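PDB 2W1J: putative sortase from Streptococcus pneumoniae, which probably acts as a class C sortase, a transpeptidase that joins pilin subunits covalently during assembly of the pneumococcal pilus fibre. Local coordinates for residues A[144-149]-A[192-197]; A[67-72]-A[134-139]; A[46-51]-A[82-87]. All coordinates share one frame; numbering follows the deposited sequence.

Interaction 1: residues A[144-149]-A[192-197]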
# COMPACT_ATOMS: atom_id res chain seq x y z
N VAL A 144 3.82 9.60 -9.58
CA VAL A 144 2.59 9.50 -8.81
C VAL A 144 1.58 8.75 -9.67
O VAL A 144 1.40 9.07 -10.85
CB VAL A 144 2.05 10.90 -8.48
CG1 VAL A 144 0.78 10.80 -7.64
CG2 VAL A 144 3.11 11.71 -7.73
N MET A 145 0.93 7.74 -9.10
CA MET A 145 -0.07 6.95 -9.81
C MET A 145 -1.45 7.21 -9.22
O MET A 145 -1.62 7.15 -8.00
CB MET A 145 0.25 5.46 -9.68
CG MET A 145 1.64 5.10 -10.18
SD MET A 145 1.95 3.32 -10.15
CE MET A 145 1.79 2.97 -8.40
N ALA A 146 -2.44 7.44 -10.08
CA ALA A 146 -3.80 7.68 -9.64
C ALA A 146 -4.65 6.42 -9.73
O ALA A 146 -4.58 5.68 -10.72
CB ALA A 146 -4.43 8.79 -10.46
N TYR A 147 -5.48 6.23 -8.71
CA TYR A 147 -6.43 5.13 -8.63
C TYR A 147 -7.82 5.67 -8.30
O TYR A 147 -7.95 6.69 -7.61
CB TYR A 147 -5.98 4.11 -7.57
CG TYR A 147 -4.78 3.32 -8.03
CD1 TYR A 147 -3.49 3.83 -7.92
CD2 TYR A 147 -4.96 2.08 -8.66
CE1 TYR A 147 -2.40 3.11 -8.42
CE2 TYR A 147 -3.87 1.37 -9.17
CZ TYR A 147 -2.60 1.88 -9.04
OH TYR A 147 -1.51 1.19 -9.54
N GLN A 148 -8.85 4.97 -8.78
CA GLN A 148 -10.23 5.37 -8.53
C GLN A 148 -10.97 4.20 -7.88
O GLN A 148 -10.97 3.09 -8.42
CB GLN A 148 -10.89 5.78 -9.83
CG GLN A 148 -12.35 6.18 -9.70
CD GLN A 148 -12.92 6.56 -11.05
OE1 GLN A 148 -12.29 7.26 -11.83
NE2 GLN A 148 -14.12 6.07 -11.35
N VAL A 149 -11.56 4.44 -6.72
CA VAL A 149 -12.25 3.38 -5.98
C VAL A 149 -13.38 2.81 -6.83
O VAL A 149 -14.24 3.54 -7.33
CB VAL A 149 -12.80 3.91 -4.65
CG1 VAL A 149 -13.58 2.81 -3.93
CG2 VAL A 149 -11.66 4.46 -3.80
N HIS A 192 -9.00 1.03 -9.17
CA HIS A 192 -8.31 0.71 -10.42
C HIS A 192 -7.51 1.91 -10.90
O HIS A 192 -7.88 3.06 -10.66
CB HIS A 192 -9.26 0.21 -11.52
CG HIS A 192 -10.34 1.17 -11.90
ND1 HIS A 192 -10.13 2.29 -12.68
CD2 HIS A 192 -11.66 1.15 -11.61
CE1 HIS A 192 -11.28 2.93 -12.84
NE2 HIS A 192 -12.22 2.26 -12.19
N ARG A 193 -6.43 1.61 -11.60
CA ARG A 193 -5.55 2.64 -12.12
C ARG A 193 -6.29 3.50 -13.14
O ARG A 193 -7.06 2.97 -13.96
CB ARG A 193 -4.36 1.95 -12.78
CG ARG A 193 -3.29 2.88 -13.31
CD ARG A 193 -2.43 3.47 -12.20
NE ARG A 193 -1.38 4.33 -12.76
CZ ARG A 193 -0.24 3.87 -13.27
NH1 ARG A 193 0.04 2.57 -13.24
NH2 ARG A 193 0.65 4.72 -13.78
N ILE A 194 -6.08 4.82 -13.09
CA ILE A 194 -6.62 5.73 -14.10
C ILE A 194 -5.50 6.65 -14.60
O ILE A 194 -4.48 6.82 -13.94
CB ILE A 194 -7.78 6.59 -13.54
CG1 ILE A 194 -7.33 7.47 -12.37
CG2 ILE A 194 -8.95 5.69 -13.16
CD1 ILE A 194 -8.39 8.48 -11.90
N PRO A 195 -5.70 7.28 -15.76
CA PRO A 195 -4.63 8.14 -16.25
C PRO A 195 -4.40 9.35 -15.35
O PRO A 195 -5.33 9.85 -14.70
CB PRO A 195 -5.14 8.58 -17.63
CG PRO A 195 -6.03 7.47 -18.06
CD PRO A 195 -6.72 7.01 -16.79
N TYR A 196 -3.16 9.81 -15.33
CA TYR A 196 -2.76 10.94 -14.50
C TYR A 196 -1.63 11.65 -15.21
O TYR A 196 -0.65 11.02 -15.61
CB TYR A 196 -2.21 10.42 -13.17
CG TYR A 196 -1.69 11.49 -12.23
CD1 TYR A 196 -2.56 12.23 -11.45
CD2 TYR A 196 -0.33 11.77 -12.13
CE1 TYR A 196 -2.10 13.22 -10.58
CE2 TYR A 196 0.14 12.75 -11.27
CZ TYR A 196 -0.75 13.47 -10.50
OH TYR A 196 -0.30 14.44 -9.65
N VAL A 197 -1.75 12.96 -15.33
CA VAL A 197 -0.60 13.78 -15.68
C VAL A 197 -0.49 14.88 -14.63
O VAL A 197 -1.42 15.67 -14.45
CB VAL A 197 -0.73 14.38 -17.10
CG1 VAL A 197 0.36 15.41 -17.35
CG2 VAL A 197 -0.66 13.26 -18.14
O HOH W 1 -1.99 7.07 -12.88

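Interaction 2: residues A[67-72]-A[134-139]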
# COMPACT_ATOMS: atom_id res chain seq x y z
N GLY A 67 7.41 4.81 -0.42
CA GLY A 67 6.56 5.83 -1.04
C GLY A 67 5.52 6.30 -0.05
O GLY A 67 5.70 6.19 1.17
N HIS A 68 4.43 6.86 -0.56
CA HIS A 68 3.32 7.23 0.30
C HIS A 68 1.99 7.09 -0.41
O HIS A 68 1.94 7.08 -1.64
CB HIS A 68 3.47 8.61 0.99
CG HIS A 68 3.85 9.74 0.09
ND1 HIS A 68 2.98 10.78 -0.19
CD2 HIS A 68 5.03 10.08 -0.48
CE1 HIS A 68 3.59 11.67 -0.96
NE2 HIS A 68 4.84 11.27 -1.15
N VAL A 69 0.95 6.93 0.39
CA VAL A 69 -0.41 6.84 -0.12
C VAL A 69 -1.18 8.07 0.31
O VAL A 69 -1.28 8.38 1.51
CB VAL A 69 -1.12 5.53 0.35
CG1 VAL A 69 -1.12 5.40 1.87
CG2 VAL A 69 -2.52 5.43 -0.25
N GLU A 70 -1.70 8.79 -0.67
CA GLU A 70 -2.36 10.07 -0.47
C GLU A 70 -3.84 9.92 -0.82
O GLU A 70 -4.18 9.49 -1.93
CB GLU A 70 -1.70 11.11 -1.39
CG GLU A 70 -2.27 12.51 -1.22
CD GLU A 70 -1.81 13.48 -2.30
OE1 GLU A 70 -1.12 13.05 -3.25
OE2 GLU A 70 -2.16 14.67 -2.19
N ILE A 71 -4.71 10.27 0.13
CA ILE A 71 -6.14 10.16 -0.10
C ILE A 71 -6.75 11.51 0.25
O ILE A 71 -7.17 11.76 1.39
CB ILE A 71 -6.79 9.04 0.74
CG1 ILE A 71 -5.91 7.78 0.79
CG2 ILE A 71 -8.20 8.75 0.22
CD1 ILE A 71 -6.40 6.73 1.78
N PRO A 72 -6.75 12.44 -0.71
CA PRO A 72 -7.08 13.83 -0.40
C PRO A 72 -8.46 14.01 0.25
O PRO A 72 -8.61 14.85 1.14
CB PRO A 72 -7.02 14.51 -1.77
CG PRO A 72 -6.00 13.73 -2.51
CD PRO A 72 -6.22 12.30 -2.08
N ASP A 134 -14.18 7.90 -5.57
CA ASP A 134 -13.14 8.68 -4.92
C ASP A 134 -11.77 8.28 -5.45
O ASP A 134 -11.55 7.13 -5.84
CB ASP A 134 -13.17 8.53 -3.39
CG ASP A 134 -14.35 9.22 -2.74
OD1 ASP A 134 -15.02 10.04 -3.41
OD2 ASP A 134 -14.60 8.93 -1.55
N LYS A 135 -10.83 9.22 -5.42
CA LYS A 135 -9.47 8.98 -5.93
C LYS A 135 -8.45 8.86 -4.80
O LYS A 135 -8.59 9.45 -3.73
CB LYS A 135 -9.07 10.09 -6.91
CG LYS A 135 -9.91 10.07 -8.20
CD LYS A 135 -9.47 11.13 -9.20
CE LYS A 135 -10.41 11.18 -10.39
NZ LYS A 135 -10.05 12.30 -11.30
N PHE A 136 -7.41 8.08 -5.06
CA PHE A 136 -6.24 8.09 -4.21
C PHE A 136 -4.99 7.98 -5.07
O PHE A 136 -5.07 7.62 -6.25
CB PHE A 136 -6.30 7.06 -3.08
CG PHE A 136 -6.35 5.62 -3.52
CD1 PHE A 136 -5.18 4.89 -3.72
CD2 PHE A 136 -7.57 4.97 -3.67
CE1 PHE A 136 -5.23 3.54 -4.08
CE2 PHE A 136 -7.62 3.61 -4.03
CZ PHE A 136 -6.45 2.90 -4.22
N TYR A 137 -3.86 8.34 -4.49
CA TYR A 137 -2.62 8.51 -5.25
C TYR A 137 -1.51 7.76 -4.55
O TYR A 137 -1.32 7.90 -3.34
CB TYR A 137 -2.28 10.01 -5.40
CG TYR A 137 -3.38 10.77 -6.10
CD1 TYR A 137 -3.40 10.89 -7.48
CD2 TYR A 137 -4.44 11.30 -5.37
CE1 TYR A 137 -4.44 11.54 -8.12
CE2 TYR A 137 -5.48 11.94 -6.00
CZ TYR A 137 -5.47 12.06 -7.37
OH TYR A 137 -6.49 12.70 -8.03
N VAL A 138 -0.80 6.95 -5.31
CA VAL A 138 0.31 6.18 -4.77
C VAL A 138 1.58 6.79 -5.33
O VAL A 138 1.78 6.85 -6.55
CB VAL A 138 0.19 4.69 -5.16
CG1 VAL A 138 1.41 3.90 -4.66
CG2 VAL A 138 -1.11 4.10 -4.62
N HIS A 139 2.43 7.30 -4.44
CA HIS A 139 3.68 7.94 -4.80
C HIS A 139 4.81 6.95 -4.65
O HIS A 139 4.94 6.31 -3.60
CB HIS A 139 3.97 9.11 -3.84
CG HIS A 139 2.96 10.21 -3.87
ND1 HIS A 139 3.27 11.49 -4.26
CD2 HIS A 139 1.64 10.23 -3.54
CE1 HIS A 139 2.20 12.25 -4.17
NE2 HIS A 139 1.19 11.51 -3.73

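Interaction 3: residues A[46-51]-A[82-87]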
# COMPACT_ATOMS: atom_id res chain seq x y z
N GLU A 46 -0.83 -12.57 15.48
CA GLU A 46 0.39 -12.55 16.27
C GLU A 46 1.63 -12.88 15.43
O GLU A 46 2.67 -12.25 15.59
CB GLU A 46 0.29 -13.50 17.47
CG GLU A 46 -0.60 -12.97 18.58
CD GLU A 46 -0.08 -11.68 19.17
OE1 GLU A 46 1.12 -11.64 19.53
OE2 GLU A 46 -0.86 -10.71 19.28
N GLU A 47 1.50 -13.86 14.54
CA GLU A 47 2.61 -14.29 13.71
C GLU A 47 3.11 -13.17 12.80
O GLU A 47 4.30 -13.04 12.54
CB GLU A 47 2.21 -15.51 12.87
CG GLU A 47 3.30 -16.03 11.94
CD GLU A 47 2.77 -17.01 10.91
OE1 GLU A 47 1.73 -17.65 11.18
OE2 GLU A 47 3.39 -17.14 9.83
N MET A 48 2.18 -12.34 12.33
CA MET A 48 2.54 -11.27 11.41
C MET A 48 3.04 -10.03 12.15
O MET A 48 3.97 -9.37 11.70
CB MET A 48 1.37 -10.92 10.49
CG MET A 48 0.96 -12.07 9.58
SD MET A 48 2.19 -12.41 8.30
CE MET A 48 2.01 -10.94 7.30
N LYS A 49 2.44 -9.73 13.30
CA LYS A 49 2.87 -8.60 14.12
C LYS A 49 4.35 -8.70 14.47
O LYS A 49 5.04 -7.68 14.56
CB LYS A 49 2.05 -8.51 15.41
CG LYS A 49 0.61 -8.03 15.23
CD LYS A 49 -0.16 -8.08 16.54
CE LYS A 49 -0.06 -6.77 17.30
NZ LYS A 49 -0.98 -5.72 16.76
N LYS A 50 4.83 -9.92 14.67
CA LYS A 50 6.18 -10.14 15.21
C LYS A 50 7.22 -10.44 14.14
O LYS A 50 8.33 -10.86 14.44
CB LYS A 50 6.16 -11.28 16.24
CG LYS A 50 5.20 -11.07 17.40
CD LYS A 50 5.67 -9.98 18.35
CE LYS A 50 4.82 -9.93 19.61
NZ LYS A 50 3.41 -9.55 19.33
N LYS A 51 6.86 -10.20 12.88
CA LYS A 51 7.77 -10.45 11.77
C LYS A 51 9.00 -9.56 11.85
O LYS A 51 8.95 -8.44 12.37
CB LYS A 51 7.05 -10.23 10.44
CG LYS A 51 5.89 -11.17 10.20
CD LYS A 51 6.37 -12.60 10.03
CE LYS A 51 5.21 -13.55 9.85
NZ LYS A 51 5.67 -14.97 9.78
N ALA A 82 7.90 -1.42 3.85
CA ALA A 82 7.82 -2.82 3.47
C ALA A 82 7.30 -3.69 4.62
O ALA A 82 7.67 -3.50 5.78
CB ALA A 82 9.18 -3.32 3.01
N GLY A 83 6.43 -4.63 4.28
CA GLY A 83 5.88 -5.55 5.27
C GLY A 83 4.85 -4.91 6.18
O GLY A 83 4.52 -3.73 6.03
N THR A 84 4.36 -5.69 7.14
CA THR A 84 3.25 -5.25 7.97
C THR A 84 3.50 -5.55 9.44
O THR A 84 2.56 -5.73 10.21
CB THR A 84 1.92 -5.90 7.53
OG1 THR A 84 2.07 -7.32 7.43
CG2 THR A 84 1.48 -5.36 6.16
N ALA A 85 4.78 -5.61 9.82
CA ALA A 85 5.14 -5.82 11.22
C ALA A 85 4.54 -4.75 12.12
O ALA A 85 4.23 -3.65 11.68
CB ALA A 85 6.66 -5.85 11.37
N GLU A 86 4.40 -5.06 13.41
CA GLU A 86 3.75 -4.13 14.33
C GLU A 86 4.42 -2.76 14.35
O GLU A 86 3.74 -1.73 14.40
CB GLU A 86 3.61 -4.72 15.74
CG GLU A 86 4.92 -5.01 16.45
CD GLU A 86 4.71 -5.81 17.72
OE1 GLU A 86 3.54 -6.11 18.06
OE2 GLU A 86 5.72 -6.14 18.38
N GLU A 87 5.75 -2.74 14.29
CA GLU A 87 6.48 -1.48 14.29
C GLU A 87 6.13 -0.61 13.08
O GLU A 87 6.01 0.61 13.19
CB GLU A 87 7.99 -1.72 14.34
CG GLU A 87 8.47 -2.40 15.62
CD GLU A 87 8.55 -3.92 15.51
OE1 GLU A 87 7.77 -4.51 14.72
OE2 GLU A 87 9.38 -4.52 16.21
O HOH W 2 3.73 -8.60 9.09
O HOH W 3 7.96 -7.17 14.54

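Interaction 1: residues A[144-149]-A[192-197]
Two torsions bring Arg193 and Tyr147, a non-hydrogen-bonded antiparallel pair, together. Arg193 sends CG away from its own nitrogen (chi1 -176°) and then folds at chi2, which returns CD over the ring of Tyr147, whose CG sits beside the backbone N (chi1 -72°) and leans the phenol toward the partner strand. The outcome is a CH-pi contact, with Arg193 CD 4.0 Å from the centroid of the Tyr147 ring. Beyond CD the guanidinium runs on to Met145, whose side chain crosses it at about a right angle: Met145 CG lies over one guanidinium face, and Met145 SD approaches Arg193 NH1 to 3.7 Å. The polar ends converge on one carboxylate: Tyr147 OH is hydrogen-bonded to Asp170, which also forms a salt bridge with Arg193 NH1.

Backbone bonds frame this pair. Gln148 and His192 exchange two of them, each 2.9 Å long, from Gln148 N to His192 O and from His192 N to Gln148 O. Ile194 N reaches Ala146 O at 2.9 Å, but past this point the strands splay and a water takes over, accepting from Ala146 N and, at 2.8 Å, from Arg193 NE while donating to Ile194 O. On the other face Ala146 CB meets Ile194 CG1 at 3.7 Å and also touches Tyr196 CB, and the Tyr196 ring reaches Val144.

Within the sortase beta-fold, strand 144-155 runs between strand 185-194 and strand 135-139, while strand 170-178 flanks strand 185-194 and supplies Val172 against the Tyr147 ring.

Interaction 2: residues A[67-72]-A[134-139]
The imidazole rings of His68 and His139 form an offset stack, their centroids 3.9 Å apart and their planes turned by 17°. His68 CE1 lies over the centre of the His139 ring, whereas His139 CG sits toward the rim of the His68 ring and His139 CB adds a CH-pi contact to the same face. At the edge of His139, Glu70 OE1 accepts a bond from His139 NE2 at 2.8 Å; the oxygen lies in the ring plane but is approached on its anti side, with the carboxylate turned 43° from the imidazole. Glu70 reaches this position on an extended chain, its CG anti to the backbone N (chi1 -177°). One face and one edge of His139 are therefore fixed from the same strand, and Asp77 and Asp10 hold the two nitrogens of His68. With a carboxylate at each nitrogen, His68 is probably biased toward the protonated form.

These side chains stand on one face of an antiparallel pairing in the sortase beta-fold, where strand 65-71 meets strand 135-139. His68 and His139 form one hydrogen-bonded pair and Glu70 and Tyr137 the next; in the latter, Glu70 N to Tyr137 O and Tyr137 N to Glu70 O both measure 2.8 Å. Pro72 CD meets the edge of the Tyr137 ring at 3.9 Å from Tyr137 CD2. On the other face, Ile71 CG1 packs 4.0 Å from Phe136 CB, the two side chains pointing the same way, and Leu174 of strand 170-178 touches both residues.

Interaction 3: residues A[46-51]-A[82-87]
Glu86 points its side chain at Lys49 and Lys50, crossing the first at about a right angle and the second obliquely. The contact joins two helix ends: the C-terminal end of the short helix 46-49 meets the first turn of helix 86-91, with Ala85 at the N-cap position of the latter. Its central bond runs from Glu86 N to Lys49 O, 2.9 Å long and nearly straight at 168°, so a carbonyl at the end of one helix accepts an N-H from the start of the other.

The side chain of Glu86 passes close to the same carbonyl. Its CG stands between the backbone N and the carbonyl carbon (chi1 64°), which places Glu86 CG 3.3 Å from Lys49 O and carries the extended chain on toward the lysines. Glu86 OE1 comes within 3.7 Å of Lys49 CE and makes a long salt bridge with Lys50 NZ. That ammonium has a closer partner within its own segment, Glu46 OE1 at 3.1 Å, so Lys50 stands between two carboxylates in a small salt-bridge network. Lys50 CD also approaches Glu86 OE2.

On the buried side, Met48 and Thr84 meet obliquely, Met48 CE lying 3.6 Å from Thr84 OG1. Beside them Ala85 CB packs against Lys51 O. The loop before helix 86-91 is also tied to the rest of the fold, with Gly83 N bonded to Tyr56 OH and Thr84 touching Pro43. A water bridges the two segments, donating to the backbone oxygen Met48 O at 2.7 Å and hydrogen-bonding the side-chain hydroxyl Thr84 OG1.

After helices 5-15 and 18-33 the chain reaches 46-51, and interaction 3 closes a loop of 30 residues when 82-87 returns to it. Strand 65-71 lies inside that loop, yet its partner 134-139 comes much later, closing a loop of 61 residues, so interactions 2 and 3 cross. Interaction 1 opens after interaction 2 has closed and spans 42 residues; the two stand in series. They nevertheless touch, because strands 135-139 and 144-155 are neighbours in one sheet: Met145 O lies 2.8 Å from Val138 N, a probable hydrogen bond. Interaction 3 lies across the chain's centre from both, its centre about 29 Å from that of interaction 1, and joins two short helices.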